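Local coordinates for phosphoribosylglycinamide synthetase (Anaerococcus prevotii, PDB 4DIM), which probably works as an ATP-binding, metal-dependent ligase of the ATP-grasp family, at residues L11-G16 with M55-P60; G21-A26 with T33-M38; E192-G197 with G227-L232; D263-D268 with Y272-T277. All coordinates share one frame; numbering follows the deposited sequence.

Contact 1 (L11-G16 with M55-P60); sequences LILGAG and MDISNP
Leu11 opens the contact by sending its CD1 branch to the methyl end of selenomethionine Met55. The gap between Leu11 CD1 and Met55 CE is 4.3 Å, a loose apolar meeting. The next touching side chain is Leu13, whose CB lies 4.2 Å from Ile57 CG2. The nearest pair of CA atoms, Leu13 CA and Ile57 CA, is 6.3 Å apart. At Gly14 the partner becomes the other branch of the same isoleucine, with Ile57 CD1 3.7 Å from Gly14 N. The torsions of Ile57 explain this division: with chi1 at 72°, CG1 stands between its backbone N and carbonyl carbon and carries CD1 to the Gly14 backbone, while CG2 falls beside the N and faces Leu13. No hydrogen bond crosses between the segments. Polar order lies within 55-60, where a type I turn from Asp56 to Asn59 is closed by Asn59 N to Asp56 O (3.2 Å), and Ser58 OG donates to Asp56 OD1 on its syn side at 2.8 Å, somewhat out of the carboxylate plane. Asn59 then takes the N-cap position of helix 60-66. Ile90 of helix 84-94 packs on both Leu11 and Leu13. Strand 9-13, the glycine-containing turn after it and the loop leaving strand 51-54 thus meet at the C-terminal ends of parallel strands, an arrangement characteristic of Rossmann-like alpha/beta folds.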
loop_
_atom_site.group_PDB
_atom_site.type_symbol
_atom_site.label_atom_id
_atom_site.label_comp_id
_atom_site.label_asym_id
_atom_site.label_seq_id
_atom_site.Cartn_x
_atom_site.Cartn_y
_atom_site.Cartn_z
ATOM N N LEU A 11 0.925 11.531 16.809
ATOM C CA LEU A 11 1.601 10.257 17.026
ATOM C C LEU A 11 1.615 9.544 15.705
ATOM O O LEU A 11 0.551 9.325 15.118
ATOM C CB LEU A 11 0.895 9.412 18.110
ATOM C CG LEU A 11 1.242 7.907 18.147
ATOM C CD1 LEU A 11 2.591 7.646 18.879
ATOM C CD2 LEU A 11 0.108 7.108 18.763
ATOM N N ILE A 12 2.799 9.213 15.197
ATOM C CA ILE A 12 2.890 8.480 13.948
ATOM C C ILE A 12 3.178 7.051 14.312
ATOM O O ILE A 12 4.204 6.788 14.929
ATOM C CB ILE A 12 3.912 9.061 12.973
ATOM C CG1 ILE A 12 3.483 10.477 12.519
ATOM C CG2 ILE A 12 4.057 8.104 11.778
ATOM C CD1 ILE A 12 4.647 11.376 11.980
ATOM N N LEU A 13 2.292 6.124 13.936
ATOM C CA LEU A 13 2.472 4.706 14.261
ATOM C C LEU A 13 3.397 4.085 13.247
ATOM O O LEU A 13 3.021 3.960 12.082
ATOM C CB LEU A 13 1.139 3.956 14.274
ATOM C CG LEU A 13 0.214 4.238 15.444
ATOM C CD1 LEU A 13 -0.550 5.550 15.237
ATOM C CD2 LEU A 13 -0.783 3.143 15.611
ATOM N N GLY A 14 4.604 3.768 13.685
ATOM C CA GLY A 14 5.644 3.172 12.871
ATOM C C GLY A 14 6.711 4.190 12.582
ATOM O O GLY A 14 6.395 5.373 12.467
ATOM N N ALA A 15 7.995 3.752 12.481
ATOM C CA ALA A 15 9.099 4.656 12.139
ATOM C C ALA A 15 10.174 3.959 11.329
ATOM O O ALA A 15 11.346 4.180 11.582
ATOM C CB ALA A 15 9.683 5.284 13.384
ATOM N N GLY A 16 9.769 3.237 10.283
ATOM C CA GLY A 16 10.680 2.609 9.325
ATOM C C GLY A 16 11.197 3.541 8.226
ATOM O O GLY A 16 10.667 4.632 8.024
HETATM N N MSE A 55 6.163 1.184 21.827
HETATM C CA MSE A 55 4.913 0.431 21.782
HETATM C C MSE A 55 4.901 -0.508 20.620
HETATM O O MSE A 55 5.467 -0.186 19.583
HETATM C CB MSE A 55 3.696 1.397 21.653
HETATM C CG MSE A 55 3.780 2.367 20.432
HETATM SE SE MSE A 55 2.252 3.508 20.210
HETATM C CE MSE A 55 2.304 4.489 21.788
ATOM N N ASP A 56 4.226 -1.651 20.777
ATOM C CA ASP A 56 3.964 -2.578 19.681
ATOM C C ASP A 56 2.641 -2.089 19.054
ATOM O O ASP A 56 1.556 -2.198 19.654
ATOM C CB ASP A 56 3.915 -4.043 20.138
ATOM C CG ASP A 56 3.487 -4.991 19.037
ATOM O OD1 ASP A 56 3.816 -4.710 17.834
ATOM O OD2 ASP A 56 2.815 -6.006 19.359
ATOM N N ILE A 57 2.778 -1.492 17.868
ATOM C CA ILE A 57 1.689 -0.855 17.129
ATOM C C ILE A 57 0.697 -1.877 16.512
ATOM O O ILE A 57 -0.421 -1.512 16.139
ATOM C CB ILE A 57 2.242 0.110 16.053
ATOM C CG1 ILE A 57 2.903 -0.639 14.835
ATOM C CG2 ILE A 57 3.177 1.170 16.709
ATOM C CD1 ILE A 57 3.303 0.308 13.675
ATOM N N SER A 58 1.093 -3.141 16.431
ATOM C CA SER A 58 0.230 -4.208 15.951
ATOM C C SER A 58 -0.713 -4.715 17.062
ATOM O O SER A 58 -1.553 -5.578 16.798
ATOM C CB SER A 58 1.094 -5.359 15.438
ATOM O OG SER A 58 1.763 -5.984 16.520
ATOM N N ASN A 59 -0.562 -4.203 18.290
ATOM C CA ASN A 59 -1.342 -4.609 19.429
ATOM C C ASN A 59 -2.309 -3.484 19.747
ATOM O O ASN A 59 -1.955 -2.564 20.479
ATOM C CB ASN A 59 -0.383 -4.923 20.567
ATOM C CG ASN A 59 -0.981 -5.622 21.752
ATOM O OD1 ASN A 59 -2.193 -5.852 21.830
ATOM N ND2 ASN A 59 -0.114 -5.997 22.698
ATOM N N PRO A 60 -3.536 -3.505 19.177
ATOM C CA PRO A 60 -4.459 -2.382 19.396
ATOM C C PRO A 60 -4.798 -2.146 20.847
ATOM O O PRO A 60 -5.028 -0.993 21.202
ATOM C CB PRO A 60 -5.711 -2.763 18.583
ATOM C CG PRO A 60 -5.597 -4.166 18.300
ATOM C CD PRO A 60 -4.133 -4.487 18.246
#

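Contact 2 (G21-A26 with T33-M38); sequences GLYKAA and TIAGTM
Tyr23 reaches from the helix to the strand and ends against Ala35: Tyr23 OH is 3.4 Å from Ala35 CA, and the ring carbon Tyr23 CE1 is 4.1 Å from Ala35 CB. The methyl approaches this ring obliquely. Thr33 meets the same ring at its edge, near the plane, with Thr33 OG1 4.2 Å from Tyr23 CD1. One helical turn further on, Ala26 faces the other branch of Thr33, and Ala26 CB lies 3.3 Å from Thr33 CG2. A chi1 of 53° in Thr33 produces both meetings, because it sets OG1 between the backbone N and carbonyl carbon and leaves CG2 beside the N. No hydrogen bond passes between the segments, and the polar ends are satisfied beyond them. Tyr23 OH is hydrogen-bonded to Gly14 O, which ties the ring to the turn after strand 9-13, and Thr33 OG1 has a weak bond with Asp50 N. Cys45 and Leu48 of helix 43-48 add apolar packing to Tyr23, and Ile12 touches both Tyr23 and Thr33 from the neighbouring strand. At the level of the backbone, the helix and strand axes approach to 9.8 Å and run nearly antiparallel, at 162°. The closest CA atoms, those of Ala26 and Thr33, are 7.0 Å apart, near the connection between the two elements. Such a helix, returning over the sheet between parallel strands 9-13 and 32-37, is the middle element of a beta-alpha-beta crossover in a Rossmann-like domain.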
loop_
_atom_site.group_PDB
_atom_site.type_symbol
_atom_site.label_atom_id
_atom_site.label_comp_id
_atom_site.label_asym_id
_atom_site.label_seq_id
_atom_site.Cartn_x
_atom_site.Cartn_y
_atom_site.Cartn_z
ATOM N N GLY A 21 8.601 10.374 5.231
ATOM C CA GLY A 21 7.940 11.459 4.514
ATOM C C GLY A 21 6.891 12.163 5.345
ATOM O O GLY A 21 6.720 13.388 5.279
ATOM N N LEU A 22 6.183 11.377 6.124
ATOM C CA LEU A 22 5.176 11.914 6.998
ATOM C C LEU A 22 5.805 12.623 8.202
ATOM O O LEU A 22 5.257 13.624 8.667
ATOM C CB LEU A 22 4.278 10.785 7.403
ATOM C CG LEU A 22 3.076 11.104 8.183
ATOM C CD1 LEU A 22 2.138 12.023 7.405
ATOM C CD2 LEU A 22 2.387 9.856 8.523
ATOM N N TYR A 23 6.968 12.152 8.675
ATOM C CA TYR A 23 7.718 12.810 9.747
ATOM C C TYR A 23 8.263 14.140 9.245
ATOM O O TYR A 23 8.263 15.137 9.964
ATOM C CB TYR A 23 8.865 11.915 10.259
ATOM C CG TYR A 23 8.414 10.794 11.163
ATOM C CD1 TYR A 23 8.278 10.988 12.540
ATOM C CD2 TYR A 23 8.148 9.534 10.658
ATOM C CE1 TYR A 23 7.845 9.961 13.380
ATOM C CE2 TYR A 23 7.726 8.492 11.491
ATOM C CZ TYR A 23 7.609 8.705 12.858
ATOM O OH TYR A 23 7.148 7.720 13.693
ATOM N N LYS A 24 8.716 14.162 8.007
ATOM C CA LYS A 24 9.270 15.364 7.386
ATOM C C LYS A 24 8.165 16.425 7.190
ATOM O O LYS A 24 8.355 17.592 7.521
ATOM C CB LYS A 24 9.926 14.993 6.038
ATOM C CG LYS A 24 10.855 16.082 5.503
ATOM C CD LYS A 24 11.081 16.009 3.992
ATOM C CE LYS A 24 10.212 16.977 3.210
ATOM N NZ LYS A 24 10.442 16.895 1.737
ATOM N N ALA A 25 7.008 16.000 6.687
ATOM C CA ALA A 25 5.867 16.882 6.420
ATOM C C ALA A 25 5.331 17.479 7.697
ATOM O O ALA A 25 5.132 18.689 7.778
ATOM C CB ALA A 25 4.772 16.121 5.704
ATOM N N ALA A 26 5.128 16.635 8.700
ATOM C CA ALA A 26 4.727 17.078 10.048
ATOM C C ALA A 26 5.705 18.137 10.605
ATOM O O ALA A 26 5.267 19.147 11.136
ATOM C CB ALA A 26 4.670 15.887 10.977
ATOM N N THR A 33 6.087 15.739 16.664
ATOM C CA THR A 33 5.873 14.339 16.357
ATOM C C THR A 33 6.331 13.428 17.501
ATOM O O THR A 33 7.262 13.721 18.252
ATOM C CB THR A 33 6.491 13.968 15.012
ATOM O OG1 THR A 33 7.861 14.354 14.977
ATOM C CG2 THR A 33 5.778 14.636 13.875
ATOM N N ILE A 34 5.597 12.330 17.637
ATOM C CA ILE A 34 5.828 11.284 18.588
ATOM C C ILE A 34 5.936 10.029 17.764
ATOM O O ILE A 34 4.962 9.663 17.109
ATOM C CB ILE A 34 4.694 11.217 19.636
ATOM C CG1 ILE A 34 4.584 12.525 20.433
ATOM C CG2 ILE A 34 4.894 10.019 20.579
ATOM C CD1 ILE A 34 3.268 13.013 20.487
ATOM N N ALA A 35 7.122 9.409 17.744
ATOM C CA ALA A 35 7.345 8.151 17.058
ATOM C C ALA A 35 6.817 6.979 17.892
ATOM O O ALA A 35 7.406 6.665 18.929
ATOM C CB ALA A 35 8.829 7.967 16.797
ATOM N N GLY A 36 5.694 6.384 17.464
ATOM C CA GLY A 36 5.123 5.193 18.098
ATOM C C GLY A 36 5.868 3.994 17.531
ATOM O O GLY A 36 5.607 3.601 16.391
ATOM N N THR A 37 6.866 3.456 18.256
ATOM C CA THR A 37 7.698 2.422 17.657
ATOM C C THR A 37 8.292 1.420 18.663
ATOM O O THR A 37 7.991 1.436 19.849
ATOM C CB THR A 37 8.826 3.123 16.860
ATOM O OG1 THR A 37 9.631 2.145 16.202
ATOM C CG2 THR A 37 9.720 4.026 17.738
HETATM N N MSE A 38 9.103 0.509 18.130
HETATM C CA MSE A 38 9.777 -0.544 18.867
HETATM C C MSE A 38 11.247 -0.084 19.052
HETATM O O MSE A 38 11.714 0.752 18.273
HETATM C CB MSE A 38 9.638 -1.859 18.039
HETATM C CG MSE A 38 9.257 -3.131 18.819
HETATM SE SE MSE A 38 7.825 -2.988 20.133
HETATM C CE MSE A 38 8.227 -4.586 21.234
#

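Contact 3 (E192-G197 with G227-L232); sequences EGYEFG and GHYVPL
Tyr194 OH meets two groups of the other segment: Tyr229 OH at 3.2 Å and Leu232 CD1 at 3.9 Å. The two tyrosines extend from opposite directions, and the Tyr194 hydroxyl comes to the Tyr229 ring obliquely. Leu232 forms the larger, apolar part of the contact by dividing its two methyls between two aromatic rings. CD1 lies at the edge of the Tyr194 ring, in its plane, with Leu232 CD1 to Tyr194 CE2 at 3.9 Å. CD2 goes to Phe196, where Leu232 CD2 is 3.5 Å from Phe196 CD1. Leu232 lies roughly perpendicular to the Phe196 side chain but runs alongside Tyr194, pointing the other way. Tyr194 and Phe196 reach the same leucine with different first torsions: Tyr194 CG is anti to its own N (chi1 -173°), while Phe196 CG stands between N and the carbonyl carbon (chi1 66°). Only side chains bridge the gap, for even the nearest CA atoms, of Phe196 and Leu232, are 8.3 Å apart. Strand 206-219 lies between the two strands in the sheet, and its Pro212 also touches Leu232. On the other flank Phe196 packs on Met264 and Leu266 of strand 258-267. A cis peptide precedes Pro231, just where the chain leaves strand 223-230. The contact therefore joins strand 194-203 to the end of strand 223-230 and the loop that leaves it, with strand 206-219 between, in the large antiparallel sheet, as expected within an ATP-grasp domain.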
loop_
_atom_site.group_PDB
_atom_site.type_symbol
_atom_site.label_atom_id
_atom_site.label_comp_id
_atom_site.label_asym_id
_atom_site.label_seq_id
_atom_site.Cartn_x
_atom_site.Cartn_y
_atom_site.Cartn_z
ATOM N N GLU A 192 -7.536 -13.920 -13.599
ATOM C CA GLU A 192 -6.191 -13.799 -14.123
ATOM C C GLU A 192 -6.277 -12.674 -15.159
ATOM O O GLU A 192 -7.200 -12.660 -15.970
ATOM C CB GLU A 192 -5.641 -15.175 -14.642
ATOM C CG GLU A 192 -6.382 -15.883 -15.768
ATOM C CD GLU A 192 -7.700 -16.585 -15.471
ATOM O OE1 GLU A 192 -7.894 -17.683 -16.041
ATOM O OE2 GLU A 192 -8.582 -15.993 -14.801
ATOM N N GLY A 193 -5.422 -11.664 -15.020
ATOM C CA GLY A 193 -5.451 -10.534 -15.936
ATOM C C GLY A 193 -4.378 -9.496 -15.678
ATOM O O GLY A 193 -3.348 -9.806 -15.093
ATOM N N TYR A 194 -4.611 -8.253 -16.110
ATOM C CA TYR A 194 -3.639 -7.175 -15.890
ATOM C C TYR A 194 -3.747 -6.639 -14.437
ATOM O O TYR A 194 -4.786 -6.076 -14.057
ATOM C CB TYR A 194 -3.811 -6.041 -16.926
ATOM C CG TYR A 194 -2.714 -5.004 -16.823
ATOM C CD1 TYR A 194 -1.388 -5.334 -17.096
ATOM C CD2 TYR A 194 -2.983 -3.720 -16.357
ATOM C CE1 TYR A 194 -0.356 -4.420 -16.893
ATOM C CE2 TYR A 194 -1.962 -2.779 -16.206
ATOM C CZ TYR A 194 -0.644 -3.139 -16.453
ATOM O OH TYR A 194 0.402 -2.247 -16.284
ATOM N N GLU A 195 -2.684 -6.856 -13.621
ATOM C CA GLU A 195 -2.656 -6.384 -12.223
ATOM C C GLU A 195 -2.130 -4.963 -12.136
ATOM O O GLU A 195 -1.118 -4.624 -12.739
ATOM C CB GLU A 195 -1.793 -7.260 -11.325
ATOM C CG GLU A 195 -2.244 -8.692 -11.206
ATOM C CD GLU A 195 -1.269 -9.602 -10.473
ATOM O OE1 GLU A 195 -0.127 -9.166 -10.196
ATOM O OE2 GLU A 195 -1.649 -10.761 -10.183
ATOM N N PHE A 196 -2.812 -4.127 -11.378
ATOM C CA PHE A 196 -2.383 -2.757 -11.172
ATOM C C PHE A 196 -2.973 -2.309 -9.848
ATOM O O PHE A 196 -3.595 -3.114 -9.167
ATOM C CB PHE A 196 -2.800 -1.867 -12.373
ATOM C CG PHE A 196 -4.283 -1.706 -12.537
ATOM C CD1 PHE A 196 -4.935 -0.595 -12.028
ATOM C CD2 PHE A 196 -5.051 -2.729 -13.053
ATOM C CE1 PHE A 196 -6.323 -0.493 -12.077
ATOM C CE2 PHE A 196 -6.440 -2.646 -13.049
ATOM C CZ PHE A 196 -7.062 -1.497 -12.621
ATOM N N GLY A 197 -2.734 -1.068 -9.468
ATOM C CA GLY A 197 -3.243 -0.509 -8.232
ATOM C C GLY A 197 -3.850 0.865 -8.390
ATOM O O GLY A 197 -3.920 1.421 -9.492
ATOM N N GLY A 227 8.636 -1.328 -8.439
ATOM C CA GLY A 227 8.433 -0.065 -9.124
ATOM C C GLY A 227 6.977 0.318 -9.270
ATOM O O GLY A 227 6.077 -0.535 -9.260
ATOM N N HIS A 228 6.760 1.627 -9.385
ATOM C CA HIS A 228 5.444 2.199 -9.576
ATOM C C HIS A 228 5.560 3.320 -10.574
ATOM O O HIS A 228 6.644 3.887 -10.747
ATOM C CB HIS A 228 4.824 2.684 -8.250
ATOM C CG HIS A 228 4.448 1.556 -7.347
ATOM N ND1 HIS A 228 3.359 0.752 -7.612
ATOM C CD2 HIS A 228 5.061 1.097 -6.244
ATOM C CE1 HIS A 228 3.328 -0.145 -6.659
ATOM N NE2 HIS A 228 4.346 0.011 -5.825
ATOM N N TYR A 229 4.454 3.614 -11.264
ATOM C CA TYR A 229 4.464 4.701 -12.209
ATOM C C TYR A 229 3.097 5.223 -12.471
ATOM O O TYR A 229 2.110 4.550 -12.299
ATOM C CB TYR A 229 5.123 4.291 -13.543
ATOM C CG TYR A 229 4.456 3.138 -14.258
ATOM C CD1 TYR A 229 4.908 1.831 -14.083
ATOM C CD2 TYR A 229 3.430 3.359 -15.181
ATOM C CE1 TYR A 229 4.314 0.763 -14.759
ATOM C CE2 TYR A 229 2.841 2.308 -15.874
ATOM C CZ TYR A 229 3.300 1.009 -15.675
ATOM O OH TYR A 229 2.676 -0.061 -16.260
ATOM N N VAL A 230 3.076 6.438 -12.957
ATOM C CA VAL A 230 1.886 7.134 -13.421
ATOM C C VAL A 230 2.295 7.790 -14.714
ATOM O O VAL A 230 3.458 8.173 -14.869
ATOM C CB VAL A 230 1.254 8.133 -12.421
ATOM C CG1 VAL A 230 0.569 7.404 -11.276
ATOM C CG2 VAL A 230 2.267 9.151 -11.906
ATOM N N PRO A 231 1.404 7.838 -15.704
ATOM C CA PRO A 231 0.033 7.328 -15.716
ATOM C C PRO A 231 0.017 5.882 -16.172
ATOM O O PRO A 231 0.953 5.388 -16.815
ATOM C CB PRO A 231 -0.644 8.259 -16.717
ATOM C CG PRO A 231 0.425 8.465 -17.760
ATOM C CD PRO A 231 1.753 8.427 -17.016
ATOM N N LEU A 232 -1.065 5.205 -15.832
ATOM C CA LEU A 232 -1.288 3.803 -16.219
ATOM C C LEU A 232 -1.648 3.768 -17.696
ATOM O O LEU A 232 -2.498 4.555 -18.121
ATOM C CB LEU A 232 -2.419 3.223 -15.347
ATOM C CG LEU A 232 -2.683 1.755 -15.492
ATOM C CD1 LEU A 232 -1.479 0.919 -14.996
ATOM C CD2 LEU A 232 -3.987 1.389 -14.810
#

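Contact 4 (D263-D268 with Y272-T277); sequences DMILKD and YIIELT
Asp263 O receives two backbone donors from the opposite strand, Ile274 N at 2.7 Å and, weakly, Glu275 N at 3.4 Å. With two residues facing one, this is a classic beta bulge. Asp263 N completes the local set with a nearly straight bond to Glu275 O (3.0 Å, 172° at the hydrogen). The bulge shifts the register by one, after which Ile265 and Tyr272 form a hydrogen-bonded antiparallel pair: Ile265 N to Tyr272 O is 2.9 Å and Tyr272 N to Ile265 O is 3.0 Å. Tyr272 O also takes a CA-H contact from Met264, the non-hydrogen-bonded partner of Ile273. Among side chains, Asp263 OD2 rests on the aliphatic part of Glu275, 3.3 Å from Glu275 CG, with the carboxylate planes 88° apart. The polar end of Glu275 turns elsewhere, its OE1 forming a salt bridge with Lys110. Ile265 CG2 covers Tyr272 CB at 3.7 Å, while the bulged Ile274 points its CD1 at Met264 O, 3.4 Å away. The hairpin of strands 258-267 and 270-277 has strand 194-203 on its inner flank, bonded through Met264 and Leu266. Helix 236-253 covers the face bearing Met264 and Ile273, through Val246 and Ala249, and strand 270-277 is outermost in the sheet within this chain.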
loop_
_atom_site.group_PDB
_atom_site.type_symbol
_atom_site.label_atom_id
_atom_site.label_comp_id
_atom_site.label_asym_id
_atom_site.label_seq_id
_atom_site.Cartn_x
_atom_site.Cartn_y
_atom_site.Cartn_z
ATOM N N ASP A 263 -5.420 -2.601 -4.569
ATOM C CA ASP A 263 -4.850 -3.578 -5.495
ATOM C C ASP A 263 -5.991 -3.992 -6.383
ATOM O O ASP A 263 -6.992 -4.530 -5.898
ATOM C CB ASP A 263 -4.228 -4.806 -4.778
ATOM C CG ASP A 263 -3.112 -4.536 -3.784
ATOM O OD1 ASP A 263 -2.316 -3.593 -4.017
ATOM O OD2 ASP A 263 -2.952 -5.348 -2.840
HETATM N N MSE A 264 -5.856 -3.694 -7.661
HETATM C CA MSE A 264 -6.813 -3.967 -8.703
HETATM C C MSE A 264 -6.354 -5.090 -9.628
HETATM O O MSE A 264 -5.188 -5.450 -9.688
HETATM C CB MSE A 264 -6.975 -2.708 -9.594
HETATM C CG MSE A 264 -7.125 -1.304 -8.870
HETATM SE SE MSE A 264 -8.845 -1.042 -8.152
HETATM C CE MSE A 264 -10.127 -1.660 -9.660
ATOM N N ILE A 265 -7.266 -5.535 -10.461
ATOM C CA ILE A 265 -6.962 -6.447 -11.565
ATOM C C ILE A 265 -7.904 -6.123 -12.733
ATOM O O ILE A 265 -9.102 -5.900 -12.543
ATOM C CB ILE A 265 -7.001 -7.935 -11.188
ATOM C CG1 ILE A 265 -6.655 -8.825 -12.401
ATOM C CG2 ILE A 265 -8.344 -8.314 -10.618
ATOM C CD1 ILE A 265 -5.997 -9.976 -12.082
ATOM N N LEU A 266 -7.358 -6.104 -13.937
ATOM C CA LEU A 266 -8.171 -5.837 -15.118
ATOM C C LEU A 266 -8.382 -7.139 -15.907
ATOM O O LEU A 266 -7.402 -7.763 -16.315
ATOM C CB LEU A 266 -7.502 -4.732 -15.955
ATOM C CG LEU A 266 -7.806 -4.655 -17.421
ATOM C CD1 LEU A 266 -9.248 -4.235 -17.652
ATOM C CD2 LEU A 266 -6.904 -3.670 -18.041
ATOM N N LYS A 267 -9.666 -7.549 -16.086
ATOM C CA LYS A 267 -10.041 -8.728 -16.879
ATOM C C LYS A 267 -11.190 -8.401 -17.820
ATOM O O LYS A 267 -12.284 -8.057 -17.360
ATOM C CB LYS A 267 -10.435 -9.935 -15.983
ATOM C CG LYS A 267 -10.858 -11.205 -16.754
ATOM C CD LYS A 267 -11.073 -12.356 -15.801
ATOM C CE LYS A 267 -11.570 -13.656 -16.415
ATOM N NZ LYS A 267 -11.641 -14.750 -15.398
ATOM N N ASP A 268 -10.962 -8.574 -19.134
ATOM C CA ASP A 268 -12.011 -8.402 -20.152
ATOM C C ASP A 268 -12.761 -7.058 -20.005
ATOM O O ASP A 268 -13.999 -7.024 -19.967
ATOM C CB ASP A 268 -13.008 -9.581 -20.098
ATOM C CG ASP A 268 -12.350 -10.959 -20.227
ATOM O OD1 ASP A 268 -11.274 -11.050 -20.883
ATOM O OD2 ASP A 268 -12.925 -11.958 -19.691
ATOM N N TYR A 272 -11.557 -5.308 -10.993
ATOM C CA TYR A 272 -11.915 -5.948 -9.727
ATOM C C TYR A 272 -10.959 -5.527 -8.640
ATOM O O TYR A 272 -9.757 -5.410 -8.906
ATOM C CB TYR A 272 -11.866 -7.481 -9.882
ATOM C CG TYR A 272 -12.749 -7.998 -10.990
ATOM C CD1 TYR A 272 -14.016 -8.504 -10.719
ATOM C CD2 TYR A 272 -12.298 -8.046 -12.302
ATOM C CE1 TYR A 272 -14.842 -8.961 -11.739
ATOM C CE2 TYR A 272 -13.109 -8.514 -13.329
ATOM C CZ TYR A 272 -14.397 -8.941 -13.050
ATOM O OH TYR A 272 -15.234 -9.401 -14.057
ATOM N N ILE A 273 -11.482 -5.373 -7.402
ATOM C CA ILE A 273 -10.684 -5.009 -6.239
ATOM C C ILE A 273 -10.232 -6.250 -5.576
ATOM O O ILE A 273 -11.066 -7.015 -5.096
ATOM C CB ILE A 273 -11.508 -4.142 -5.260
ATOM C CG1 ILE A 273 -11.925 -2.827 -5.940
ATOM C CG2 ILE A 273 -10.720 -3.898 -3.932
ATOM C CD1 ILE A 273 -12.637 -2.000 -5.196
ATOM N N ILE A 274 -8.910 -6.424 -5.448
ATOM C CA ILE A 274 -8.340 -7.562 -4.714
ATOM C C ILE A 274 -8.211 -7.210 -3.212
ATOM O O ILE A 274 -8.716 -7.945 -2.393
ATOM C CB ILE A 274 -6.967 -7.977 -5.281
ATOM C CG1 ILE A 274 -7.051 -8.313 -6.760
ATOM C CG2 ILE A 274 -6.421 -9.163 -4.491
ATOM C CD1 ILE A 274 -5.703 -7.996 -7.476
ATOM N N GLU A 275 -7.489 -6.130 -2.888
ATOM C CA GLU A 275 -7.220 -5.645 -1.532
ATOM C C GLU A 275 -7.482 -4.130 -1.454
ATOM O O GLU A 275 -7.280 -3.417 -2.429
ATOM C CB GLU A 275 -5.756 -5.918 -1.070
ATOM C CG GLU A 275 -5.149 -7.286 -1.317
ATOM C CD GLU A 275 -5.730 -8.458 -0.533
ATOM O OE1 GLU A 275 -6.619 -8.235 0.325
ATOM O OE2 GLU A 275 -5.282 -9.607 -0.772
ATOM N N LEU A 276 -7.882 -3.652 -0.281
ATOM C CA LEU A 276 -8.161 -2.243 -0.009
ATOM C C LEU A 276 -7.832 -1.930 1.455
ATOM O O LEU A 276 -8.411 -2.538 2.350
ATOM C CB LEU A 276 -9.630 -1.926 -0.309
ATOM C CG LEU A 276 -9.932 -0.414 -0.433
ATOM C CD1 LEU A 276 -10.827 -0.082 -1.655
ATOM C CD2 LEU A 276 -10.549 0.147 0.812
ATOM N N THR A 277 -6.941 -0.967 1.712
ATOM C CA THR A 277 -6.578 -0.600 3.092
ATOM C C THR A 277 -6.721 0.937 3.274
ATOM O O THR A 277 -6.455 1.679 2.354
ATOM C CB THR A 277 -5.200 -1.174 3.449
ATOM O OG1 THR A 277 -4.719 -0.629 4.665
ATOM C CG2 THR A 277 -4.178 -0.944 2.419
#

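Overall arrangement
The four contacts form two pairs on opposite sides of the chain's centre. Contacts 1 and 2, with centres 10 Å apart, are both buried and share the parallel sheet. Contact 2 nests inside the chain loop that contact 1 closes, and Met55 N reaches Thr37 O at 2.7 Å, a probable hydrogen bond. Contacts 3 and 4 are only partly buried; Phe196 O and Met264 N, 2.8 Å apart, probably bond between neighbouring strands 194-203 and 258-267. Contact 4 alone carries clear hydrogen bonds across its segments, between adjacent strands. Packing carries the rest: contact 1 joins a strand end to a loop, contact 2 a helix to the strand that follows it, and contact 3 next-but-one strands.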